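Local coordinates for beta-N-acetylglucosaminidase-like protein Glycoside hydrolase family 20 (Flavobacterium johnsoniae, PDB 6YHH) that probably removes terminal N-acetylhexosamine units from chitin-derived oligosaccharides, as a family 20 beta-N-acetylglucosaminidase of the bacterial chitin-degradation pathway, at residues I86-L96 against T108-T119; D140-G148 against E473-I481. One frame throughout, in Å; residues are numbered along the deposited sequence.

Interaction 1. Residues I86-L96 against T108-T119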
loop_
_atom_site.group_PDB
_atom_site.type_symbol
_atom_site.label_atom_id
_atom_site.label_comp_id
_atom_site.label_asym_id
_atom_site.label_seq_id
_atom_site.Cartn_x
_atom_site.Cartn_y
_atom_site.Cartn_z
ATOM N N ILE A 86 -11.993 14.946 21.701
ATOM C CA ILE A 86 -12.517 14.323 20.438
ATOM C C ILE A 86 -14.043 14.383 20.633
ATOM O O ILE A 86 -14.532 13.892 21.634
ATOM C CB ILE A 86 -11.987 12.871 20.278
ATOM C CG1 ILE A 86 -10.445 12.819 20.133
ATOM C CG2 ILE A 86 -12.667 12.183 19.102
ATOM C CD1 ILE A 86 -9.863 13.630 18.990
ATOM N N GLY A 87 -14.783 14.854 19.646
ATOM C CA GLY A 87 -16.205 14.898 19.802
ATOM C C GLY A 87 -16.669 16.009 18.897
ATOM O O GLY A 87 -15.877 16.620 18.120
ATOM N N LEU A 88 -17.952 16.318 19.055
ATOM C CA LEU A 88 -18.574 17.380 18.314
ATOM C C LEU A 88 -18.582 18.703 19.176
ATOM O O LEU A 88 -18.337 18.660 20.412
ATOM C CB LEU A 88 -20.023 17.001 18.115
ATOM C CG LEU A 88 -20.291 15.693 17.407
ATOM C CD1 LEU A 88 -21.808 15.606 17.201
ATOM C CD2 LEU A 88 -19.518 15.667 16.105
ATOM N N TYR A 89 -18.808 19.790 18.480
ATOM C CA TYR A 89 -18.892 21.156 18.990
ATOM C C TYR A 89 -17.606 21.666 19.575
ATOM O O TYR A 89 -17.640 22.603 20.353
ATOM C CB TYR A 89 -19.968 21.248 20.076
ATOM C CG TYR A 89 -21.279 20.618 19.734
ATOM C CD1 TYR A 89 -22.131 21.259 18.804
ATOM C CD2 TYR A 89 -21.745 19.523 20.433
ATOM C CE1 TYR A 89 -23.335 20.706 18.453
ATOM C CE2 TYR A 89 -23.042 18.945 20.090
ATOM C CZ TYR A 89 -23.787 19.548 19.099
ATOM O OH TYR A 89 -25.091 19.061 18.801
ATOM N N GLU A 90 -16.440 21.089 19.267
ATOM C CA GLU A 90 -15.212 21.654 19.735
ATOM C C GLU A 90 -14.878 22.907 18.973
ATOM O O GLU A 90 -15.222 23.081 17.816
ATOM C CB GLU A 90 -14.074 20.660 19.527
ATOM C CG GLU A 90 -14.075 19.464 20.413
ATOM C CD GLU A 90 -13.594 19.821 21.808
ATOM O OE1 GLU A 90 -12.396 20.293 22.010
ATOM O OE2 GLU A 90 -14.478 19.688 22.683
ATOM N N ASP A 91 -14.137 23.788 19.628
ATOM C CA ASP A 91 -13.572 24.938 18.966
ATOM C C ASP A 91 -12.357 24.476 18.172
ATOM O O ASP A 91 -11.314 24.074 18.758
ATOM C CB ASP A 91 -13.110 26.000 20.031
ATOM C CG ASP A 91 -12.554 27.216 19.414
ATOM O OD1 ASP A 91 -12.167 27.226 18.256
ATOM O OD2 ASP A 91 -12.386 28.266 20.096
ATOM N N GLU A 92 -12.504 24.414 16.845
ATOM C CA GLU A 92 -11.466 23.876 15.935
ATOM C C GLU A 92 -10.809 25.005 15.186
ATOM O O GLU A 92 -10.120 24.790 14.178
ATOM C CB GLU A 92 -12.143 22.905 14.905
ATOM C CG GLU A 92 -12.652 21.651 15.539
ATOM C CD GLU A 92 -13.256 20.774 14.460
ATOM O OE1 GLU A 92 -12.427 20.155 13.732
ATOM O OE2 GLU A 92 -14.491 20.776 14.270
ATOM N N SER A 93 -11.000 26.221 15.676
ATOM C CA SER A 93 -10.445 27.400 14.991
ATOM C C SER A 93 -8.932 27.531 15.152
ATOM O O SER A 93 -8.348 26.955 16.065
ATOM C CB SER A 93 -11.064 28.696 15.560
ATOM O OG SER A 93 -10.747 28.985 16.930
ATOM N N TYR A 94 -8.308 28.337 14.290
ATOM C CA TYR A 94 -6.884 28.623 14.400
ATOM C C TYR A 94 -6.615 29.851 13.591
ATOM O O TYR A 94 -7.440 30.222 12.713
ATOM C CB TYR A 94 -5.972 27.451 13.906
ATOM C CG TYR A 94 -6.105 27.209 12.404
ATOM C CD1 TYR A 94 -7.160 26.420 11.887
ATOM C CD2 TYR A 94 -5.278 27.842 11.500
ATOM C CE1 TYR A 94 -7.334 26.283 10.524
ATOM C CE2 TYR A 94 -5.451 27.713 10.147
ATOM C CZ TYR A 94 -6.476 26.974 9.636
ATOM O OH TYR A 94 -6.637 26.970 8.254
ATOM N N SER A 95 -5.447 30.471 13.876
ATOM C CA SER A 95 -4.870 31.477 12.985
ATOM C C SER A 95 -3.450 31.060 12.625
ATOM O O SER A 95 -2.778 30.351 13.382
ATOM C CB SER A 95 -4.833 32.890 13.594
ATOM O OG SER A 95 -4.027 32.832 14.717
ATOM N N LEU A 96 -3.099 31.389 11.421
ATOM C CA LEU A 96 -1.816 31.103 10.834
ATOM C C LEU A 96 -1.275 32.386 10.247
ATOM O O LEU A 96 -1.867 32.992 9.392
ATOM C CB LEU A 96 -1.973 30.014 9.697
ATOM C CG LEU A 96 -0.771 29.805 8.781
ATOM C CD1 LEU A 96 0.411 29.354 9.654
ATOM C CD2 LEU A 96 -1.071 28.746 7.708
ATOM N N THR A 108 -7.083 27.803 19.797
ATOM C CA THR A 108 -7.688 27.480 21.075
ATOM C C THR A 108 -7.185 26.170 21.656
ATOM O O THR A 108 -6.907 26.045 22.852
ATOM C CB THR A 108 -9.203 27.428 20.967
ATOM O OG1 THR A 108 -9.680 28.680 20.518
ATOM C CG2 THR A 108 -9.824 27.063 22.252
ATOM N N SER A 109 -7.113 25.148 20.828
ATOM C CA SER A 109 -6.610 23.847 21.291
ATOM C C SER A 109 -5.729 23.198 20.176
ATOM O O SER A 109 -5.551 23.745 19.087
ATOM C CB SER A 109 -7.712 22.903 21.710
ATOM O OG SER A 109 -8.293 22.307 20.540
ATOM N N ASP A 110 -5.106 22.078 20.513
ATOM C CA ASP A 110 -4.375 21.270 19.542
ATOM C C ASP A 110 -5.262 20.904 18.334
ATOM O O ASP A 110 -4.730 20.689 17.271
ATOM C CB ASP A 110 -3.871 20.000 20.197
ATOM C CG ASP A 110 -4.913 19.403 21.042
ATOM O OD1 ASP A 110 -5.042 19.876 22.220
ATOM O OD2 ASP A 110 -5.684 18.528 20.608
ATOM N N LEU A 111 -6.588 20.849 18.432
ATOM C CA LEU A 111 -7.403 20.455 17.272
ATOM C C LEU A 111 -7.271 21.509 16.170
ATOM O O LEU A 111 -7.015 21.190 14.996
ATOM C CB LEU A 111 -8.845 20.249 17.646
ATOM C CG LEU A 111 -9.139 19.177 18.658
ATOM C CD1 LEU A 111 -10.594 19.177 18.956
ATOM C CD2 LEU A 111 -8.705 17.790 18.237
ATOM N N GLY A 112 -7.403 22.785 16.519
ATOM C CA GLY A 112 -7.147 23.840 15.565
ATOM C C GLY A 112 -5.719 23.900 15.073
ATOM O O GLY A 112 -5.458 24.147 13.899
ATOM N N ALA A 113 -4.756 23.661 15.950
ATOM C CA ALA A 113 -3.355 23.659 15.500
ATOM C C ALA A 113 -3.052 22.544 14.495
ATOM O O ALA A 113 -2.330 22.765 13.553
ATOM C CB ALA A 113 -2.404 23.584 16.643
ATOM N N LEU A 114 -3.611 21.353 14.737
ATOM C CA LEU A 114 -3.462 20.254 13.771
ATOM C C LEU A 114 -3.999 20.666 12.403
ATOM O O LEU A 114 -3.411 20.403 11.381
ATOM C CB LEU A 114 -4.137 18.989 14.247
ATOM C CG LEU A 114 -3.463 18.324 15.425
ATOM C CD1 LEU A 114 -4.270 17.149 15.876
ATOM C CD2 LEU A 114 -2.035 17.916 15.130
ATOM N N HIS A 115 -5.137 21.340 12.382
ATOM C CA HIS A 115 -5.682 21.829 11.146
ATOM C C HIS A 115 -4.744 22.839 10.504
ATOM O O HIS A 115 -4.514 22.883 9.266
ATOM C CB HIS A 115 -7.081 22.493 11.353
ATOM C CG HIS A 115 -8.167 21.574 11.832
ATOM N ND1 HIS A 115 -8.288 20.237 11.438
ATOM C CD2 HIS A 115 -9.210 21.814 12.653
ATOM C CE1 HIS A 115 -9.360 19.709 12.010
ATOM N NE2 HIS A 115 -9.952 20.664 12.735
ATOM N N GLY A 116 -4.216 23.743 11.326
ATOM C CA GLY A 116 -3.345 24.769 10.764
ATOM C C GLY A 116 -2.106 24.238 10.143
ATOM O O GLY A 116 -1.584 24.830 9.186
ATOM N N LEU A 117 -1.588 23.115 10.681
ATOM C CA LEU A 117 -0.446 22.506 10.047
ATOM C C LEU A 117 -0.760 22.032 8.608
ATOM O O LEU A 117 0.069 22.121 7.706
ATOM C CB LEU A 117 0.037 21.324 10.874
ATOM C CG LEU A 117 0.646 21.635 12.258
ATOM C CD1 LEU A 117 0.841 20.294 12.973
ATOM C CD2 LEU A 117 1.871 22.479 12.078
ATOM N N GLU A 118 -2.000 21.583 8.389
ATOM C CA GLU A 118 -2.427 21.170 7.040
ATOM C C GLU A 118 -2.516 22.343 6.108
ATOM O O GLU A 118 -2.108 22.272 4.973
ATOM C CB GLU A 118 -3.748 20.437 7.064
ATOM C CG GLU A 118 -3.688 19.157 7.907
ATOM C CD GLU A 118 -2.749 18.082 7.356
ATOM O OE1 GLU A 118 -2.332 18.145 6.165
ATOM O OE2 GLU A 118 -2.516 17.115 8.153
ATOM N N THR A 119 -3.024 23.465 6.597
ATOM C CA THR A 119 -3.060 24.668 5.783
ATOM C C THR A 119 -1.663 25.110 5.421
ATOM O O THR A 119 -1.410 25.553 4.268
ATOM C CB THR A 119 -3.826 25.801 6.503
ATOM O OG1 THR A 119 -5.078 25.309 6.899
ATOM C CG2 THR A 119 -4.003 26.992 5.613
HETATM O O HOH W 1 -10.788 22.599 20.967
HETATM O O HOH W 2 -8.684 25.129 18.166
HETATM O O HOH W 3 -8.198 29.728 17.708
#

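Interaction 2. Residues D140-G148 against E473-I481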
loop_
_atom_site.group_PDB
_atom_site.type_symbol
_atom_site.label_atom_id
_atom_site.label_comp_id
_atom_site.label_asym_id
_atom_site.label_seq_id
_atom_site.Cartn_x
_atom_site.Cartn_y
_atom_site.Cartn_z
ATOM N N ASP A 140 -9.349 30.883 10.601
ATOM C CA ASP A 140 -10.199 29.818 10.025
ATOM C C ASP A 140 -10.942 29.057 11.079
ATOM O O ASP A 140 -10.594 29.085 12.249
ATOM C CB ASP A 140 -9.224 28.843 9.242
ATOM C CG ASP A 140 -9.878 28.031 8.151
ATOM O OD1 ASP A 140 -11.032 28.297 7.748
ATOM O OD2 ASP A 140 -9.174 27.111 7.648
ATOM N N PHE A 141 -12.000 28.383 10.646
ATOM C CA PHE A 141 -12.810 27.571 11.494
ATOM C C PHE A 141 -13.791 26.853 10.553
ATOM O O PHE A 141 -14.044 27.313 9.444
ATOM C CB PHE A 141 -13.628 28.465 12.506
ATOM C CG PHE A 141 -14.431 29.598 11.811
ATOM C CD1 PHE A 141 -13.868 30.810 11.561
ATOM C CD2 PHE A 141 -15.713 29.358 11.308
ATOM C CE1 PHE A 141 -14.557 31.815 10.882
ATOM C CE2 PHE A 141 -16.450 30.358 10.685
ATOM C CZ PHE A 141 -15.843 31.596 10.472
ATOM N N PRO A 142 -14.383 25.734 11.047
ATOM C CA PRO A 142 -15.304 25.017 10.207
ATOM C C PRO A 142 -16.748 25.544 10.202
ATOM O O PRO A 142 -17.308 25.888 11.269
ATOM C CB PRO A 142 -15.295 23.584 10.856
ATOM C CG PRO A 142 -15.000 23.823 12.290
ATOM C CD PRO A 142 -14.101 25.020 12.290
ATOM N N ARG A 143 -17.418 25.419 9.053
ATOM C CA ARG A 143 -18.829 25.684 8.956
ATOM C C ARG A 143 -19.692 24.704 9.693
ATOM O O ARG A 143 -20.658 25.119 10.398
ATOM C CB ARG A 143 -19.242 25.745 7.469
ATOM C CG ARG A 143 -20.714 26.113 7.242
ATOM C CD ARG A 143 -21.054 26.144 5.749
ATOM N NE ARG A 143 -22.493 26.330 5.619
ATOM C CZ ARG A 143 -23.198 25.899 4.558
ATOM N NH1 ARG A 143 -22.605 25.275 3.550
ATOM N NH2 ARG A 143 -24.515 26.014 4.514
ATOM N N PHE A 144 -19.375 23.389 9.641
ATOM C CA PHE A 144 -20.160 22.363 10.321
ATOM C C PHE A 144 -19.259 21.613 11.237
ATOM O O PHE A 144 -18.041 21.397 10.907
ATOM C CB PHE A 144 -20.758 21.337 9.301
ATOM C CG PHE A 144 -21.777 21.938 8.367
ATOM C CD1 PHE A 144 -23.066 22.200 8.835
ATOM C CD2 PHE A 144 -21.480 22.258 7.039
ATOM C CE1 PHE A 144 -24.007 22.789 7.977
ATOM C CE2 PHE A 144 -22.430 22.816 6.209
ATOM C CZ PHE A 144 -23.702 23.063 6.690
ATOM N N THR A 145 -19.846 21.123 12.306
ATOM C CA THR A 145 -19.057 20.359 13.258
ATOM C C THR A 145 -18.812 18.847 12.919
ATOM O O THR A 145 -17.854 18.279 13.417
ATOM C CB THR A 145 -19.649 20.493 14.720
ATOM O OG1 THR A 145 -18.652 20.164 15.688
ATOM C CG2 THR A 145 -20.863 19.631 14.942
ATOM N N TRP A 146 -19.695 18.243 12.125
ATOM C CA TRP A 146 -19.633 16.829 11.733
ATOM C C TRP A 146 -19.215 16.815 10.302
ATOM O O TRP A 146 -19.959 17.208 9.451
ATOM C CB TRP A 146 -21.022 16.175 11.933
ATOM C CG TRP A 146 -21.032 14.718 11.673
ATOM C CD1 TRP A 146 -20.649 14.065 10.504
ATOM C CD2 TRP A 146 -21.432 13.706 12.592
ATOM N NE1 TRP A 146 -20.818 12.698 10.649
ATOM C CE2 TRP A 146 -21.240 12.436 11.928
ATOM C CE3 TRP A 146 -21.865 13.728 13.913
ATOM C CZ2 TRP A 146 -21.594 11.256 12.524
ATOM C CZ3 TRP A 146 -22.164 12.528 14.533
ATOM C CH2 TRP A 146 -22.029 11.306 13.807
ATOM N N ARG A 147 -17.965 16.439 10.038
ATOM C CA ARG A 147 -17.409 16.438 8.696
ATOM C C ARG A 147 -16.759 15.056 8.476
ATOM O O ARG A 147 -15.618 14.805 8.873
ATOM C CB ARG A 147 -16.398 17.557 8.506
ATOM C CG ARG A 147 -16.967 18.909 8.947
ATOM C CD ARG A 147 -15.992 20.020 8.782
ATOM N NE ARG A 147 -14.703 19.783 9.406
ATOM C CZ ARG A 147 -14.476 19.859 10.714
ATOM N NH1 ARG A 147 -15.424 20.319 11.542
ATOM N NH2 ARG A 147 -13.328 19.528 11.191
ATOM N N GLY A 148 -17.563 14.157 7.881
ATOM C CA GLY A 148 -17.305 12.730 7.954
ATOM C C GLY A 148 -17.095 11.950 6.651
ATOM O O GLY A 148 -17.512 12.376 5.547
ATOM N N GLU A 473 -14.266 20.378 1.509
ATOM C CA GLU A 473 -14.416 21.843 1.377
ATOM C C GLU A 473 -15.857 22.299 1.607
ATOM O O GLU A 473 -16.143 23.281 2.370
ATOM C CB GLU A 473 -13.915 22.329 0.050
ATOM C CG GLU A 473 -14.268 23.801 -0.205
ATOM C CD GLU A 473 -13.291 24.413 -1.166
ATOM O OE1 GLU A 473 -13.641 24.647 -2.343
ATOM O OE2 GLU A 473 -12.088 24.532 -0.768
ATOM N N ARG A 474 -16.816 21.567 1.063
ATOM C CA ARG A 474 -18.209 21.902 1.372
ATOM C C ARG A 474 -18.543 21.866 2.854
ATOM O O ARG A 474 -19.362 22.655 3.351
ATOM C CB ARG A 474 -19.183 21.031 0.584
ATOM C CG ARG A 474 -20.681 21.327 0.806
ATOM C CD ARG A 474 -21.123 22.768 0.530
ATOM N NE ARG A 474 -20.681 23.119 -0.799
ATOM C CZ ARG A 474 -19.913 24.164 -1.111
ATOM N NH1 ARG A 474 -19.521 25.119 -0.255
ATOM N NH2 ARG A 474 -19.535 24.235 -2.335
ATOM N N LEU A 475 -17.947 20.970 3.591
ATOM C CA LEU A 475 -18.313 20.772 4.958
ATOM C C LEU A 475 -17.581 21.752 5.886
ATOM O O LEU A 475 -18.057 21.985 6.987
ATOM C CB LEU A 475 -18.041 19.315 5.359
ATOM C CG LEU A 475 -18.932 18.337 4.582
ATOM C CD1 LEU A 475 -18.536 16.910 5.011
ATOM C CD2 LEU A 475 -20.424 18.624 4.673
ATOM N N TRP A 476 -16.464 22.324 5.427
ATOM C CA TRP A 476 -15.661 23.251 6.272
ATOM C C TRP A 476 -15.855 24.710 5.859
ATOM O O TRP A 476 -16.037 25.591 6.707
ATOM C CB TRP A 476 -14.169 22.859 6.162
ATOM C CG TRP A 476 -13.244 23.845 6.876
ATOM C CD1 TRP A 476 -12.919 25.092 6.457
ATOM C CD2 TRP A 476 -12.594 23.641 8.119
ATOM N NE1 TRP A 476 -12.108 25.711 7.409
ATOM C CE2 TRP A 476 -11.880 24.814 8.424
ATOM C CE3 TRP A 476 -12.511 22.555 9.008
ATOM C CZ2 TRP A 476 -11.156 24.974 9.602
ATOM C CZ3 TRP A 476 -11.774 22.726 10.190
ATOM C CH2 TRP A 476 -11.106 23.924 10.469
ATOM N N SER A 477 -15.736 24.978 4.566
ATOM C CA SER A 477 -15.609 26.343 4.062
ATOM C C SER A 477 -16.992 27.049 4.082
ATOM O O SER A 477 -18.060 26.459 4.279
ATOM C CB SER A 477 -15.117 26.339 2.631
ATOM O OG SER A 477 -13.756 25.876 2.569
ATOM N N ALA A 478 -16.919 28.332 3.839
ATOM C CA ALA A 478 -18.134 29.149 3.808
ATOM C C ALA A 478 -19.093 28.650 2.723
ATOM O O ALA A 478 -18.663 28.154 1.688
ATOM C CB ALA A 478 -17.732 30.608 3.498
ATOM N N GLU A 479 -20.385 28.900 2.941
ATOM C CA GLU A 479 -21.432 28.426 2.054
ATOM C C GLU A 479 -21.294 28.988 0.666
ATOM O O GLU A 479 -21.674 28.337 -0.287
ATOM C CB GLU A 479 -22.795 28.804 2.623
ATOM C CG GLU A 479 -23.989 28.323 1.809
ATOM C CD GLU A 479 -25.343 28.568 2.448
ATOM O OE1 GLU A 479 -25.439 29.374 3.407
ATOM O OE2 GLU A 479 -26.312 27.887 1.979
ATOM N N ASN A 480 -20.730 30.178 0.517
ATOM C CA ASN A 480 -20.568 30.752 -0.812
ATOM C C ASN A 480 -19.332 30.370 -1.583
ATOM O O ASN A 480 -19.140 30.892 -2.651
ATOM C CB ASN A 480 -20.728 32.285 -0.799
ATOM C CG ASN A 480 -19.636 32.968 -0.022
ATOM O OD1 ASN A 480 -18.770 32.319 0.580
ATOM N ND2 ASN A 480 -19.713 34.287 0.053
ATOM N N ILE A 481 -18.508 29.415 -1.109
ATOM C CA ILE A 481 -17.393 28.990 -1.904
ATOM C C ILE A 481 -17.942 27.848 -2.815
ATOM O O ILE A 481 -18.187 26.725 -2.307
ATOM C CB ILE A 481 -16.271 28.500 -0.949
ATOM C CG1 ILE A 481 -15.726 29.567 0.022
ATOM C CG2 ILE A 481 -15.144 27.822 -1.721
ATOM C CD1 ILE A 481 -15.278 30.836 -0.637
HETATM O O HOH W 4 -19.866 25.162 2.665
#

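Interaction 1. Residues I86-L96 against T108-T119
One face of the Tyr94 ring lies against the helix at Gly116, whose CA sits 3.8 Å from the ring centroid, 15° off the normal, in a CH-pi contact. CB of His115 reaches the same ring at CE1. At the far end the Tyr94 hydroxyl meets the side chain of Thr119, OH to OG1 2.7 Å, with either able to donate. A chi1 of 66°, which sets CG between the backbone N and the carbonyl carbon, turns this ring onto the helix. The imidazole of His115 has Leu111 O above one face, while its edge faces Glu92: NE2 gives a hydrogen bond of 2.7 Å to OE1, in the ring plane but on the anti side of a carboxylate turned 47° from the ring. One turn earlier on the helix the backbones come close at Gly112, whose CA makes C-H...O contacts with the carbonyl oxygens of Glu92 and Ser93. Further back, Thr108 OG1 donates to Asp91 OD2 (2.8 Å) from above the carboxylate plane, while Asp91 OD1 accepts from Ser93 N, an Asx turn, and from Ser93 OG as well. A water joins Asp91 O and Ser93 O to Ser109 N and, weakly, to Gly112 N. Because Arg147 also forms a salt bridge with Glu92 OE1, this buried carboxylate is probably ionised, and its negative charge would polarise the imidazole N-H.

Interaction 2. Residues D140-G148 against E473-I481
Trp476, Arg143 and Leu475 carry most of this contact. The indole of Trp476 packs one face against the chain at Phe141 and Pro142: Pro142 CB stands 3.8 Å from the centroid of the six-membered ring in a CH-pi contact. In the indole plane, NE1 donates to Asp140 OD1 (2.8 Å, 165° at the hydrogen), although it approaches 41° out of the carboxylate plane. Arg147 meets the indole edge with its guanidinium perpendicular to the ring, one face toward CE3; its NH1 donates to Phe144 O and its NH2 to Lys174 O. Arg143 runs out fully extended, CG anti to the backbone N (chi1 -176°), and its guanidinium is sandwiched between Glu479 CB over the centre of one face and Phe144 CE2 on the other. Its salt bridge from NH2 to Glu479 OE2 is long, 3.6 Å; the stronger partner is Asp427. A water in the guanidinium plane ties Arg143 NH1 to Arg474 O and Ser477 O. Two backbone bonds fix the helix end: Arg143 N to Trp476 O (2.7 Å) and Phe144 N to Leu475 O (3.3 Å). Leu475 CB lies 3.8 Å from Arg147 CG as the side chains run past each other in opposite directions, and Leu475 CD1 reaches Arg147 CA and Gly148 N. The contact thus joins the C-terminal end of helix 467-476 and the turn after it to the link between strands 131-140 and 146-152 and the adjoining strand ends; strand 146-152 pairs in parallel with barrel strands 177-184 and 443-450.

Both segments of interaction 1 precede the second segment of interaction 2, and also its first, in the sequence; the centres lie 13 Å apart on the same side of the chain's centre. Strand 131-140 connects them: it pairs antiparallel with strand 94-99 in the sheet of the N-terminal domain, then leads through 140-148 into barrel strand 146-152. The Glu92 OE1 to Arg147 NH2 salt bridge (2.8 Å) ties the two contacts, the Tyr94 hydroxyl probably makes a weak hydrogen bond to Asp140 OD2, and the rings of His115 and Trp476 meet edge-to-face. Together they form part of the interface between the N-terminal domain and the TIM-barrel catalytic domain, away from the predicted proton donor Glu317.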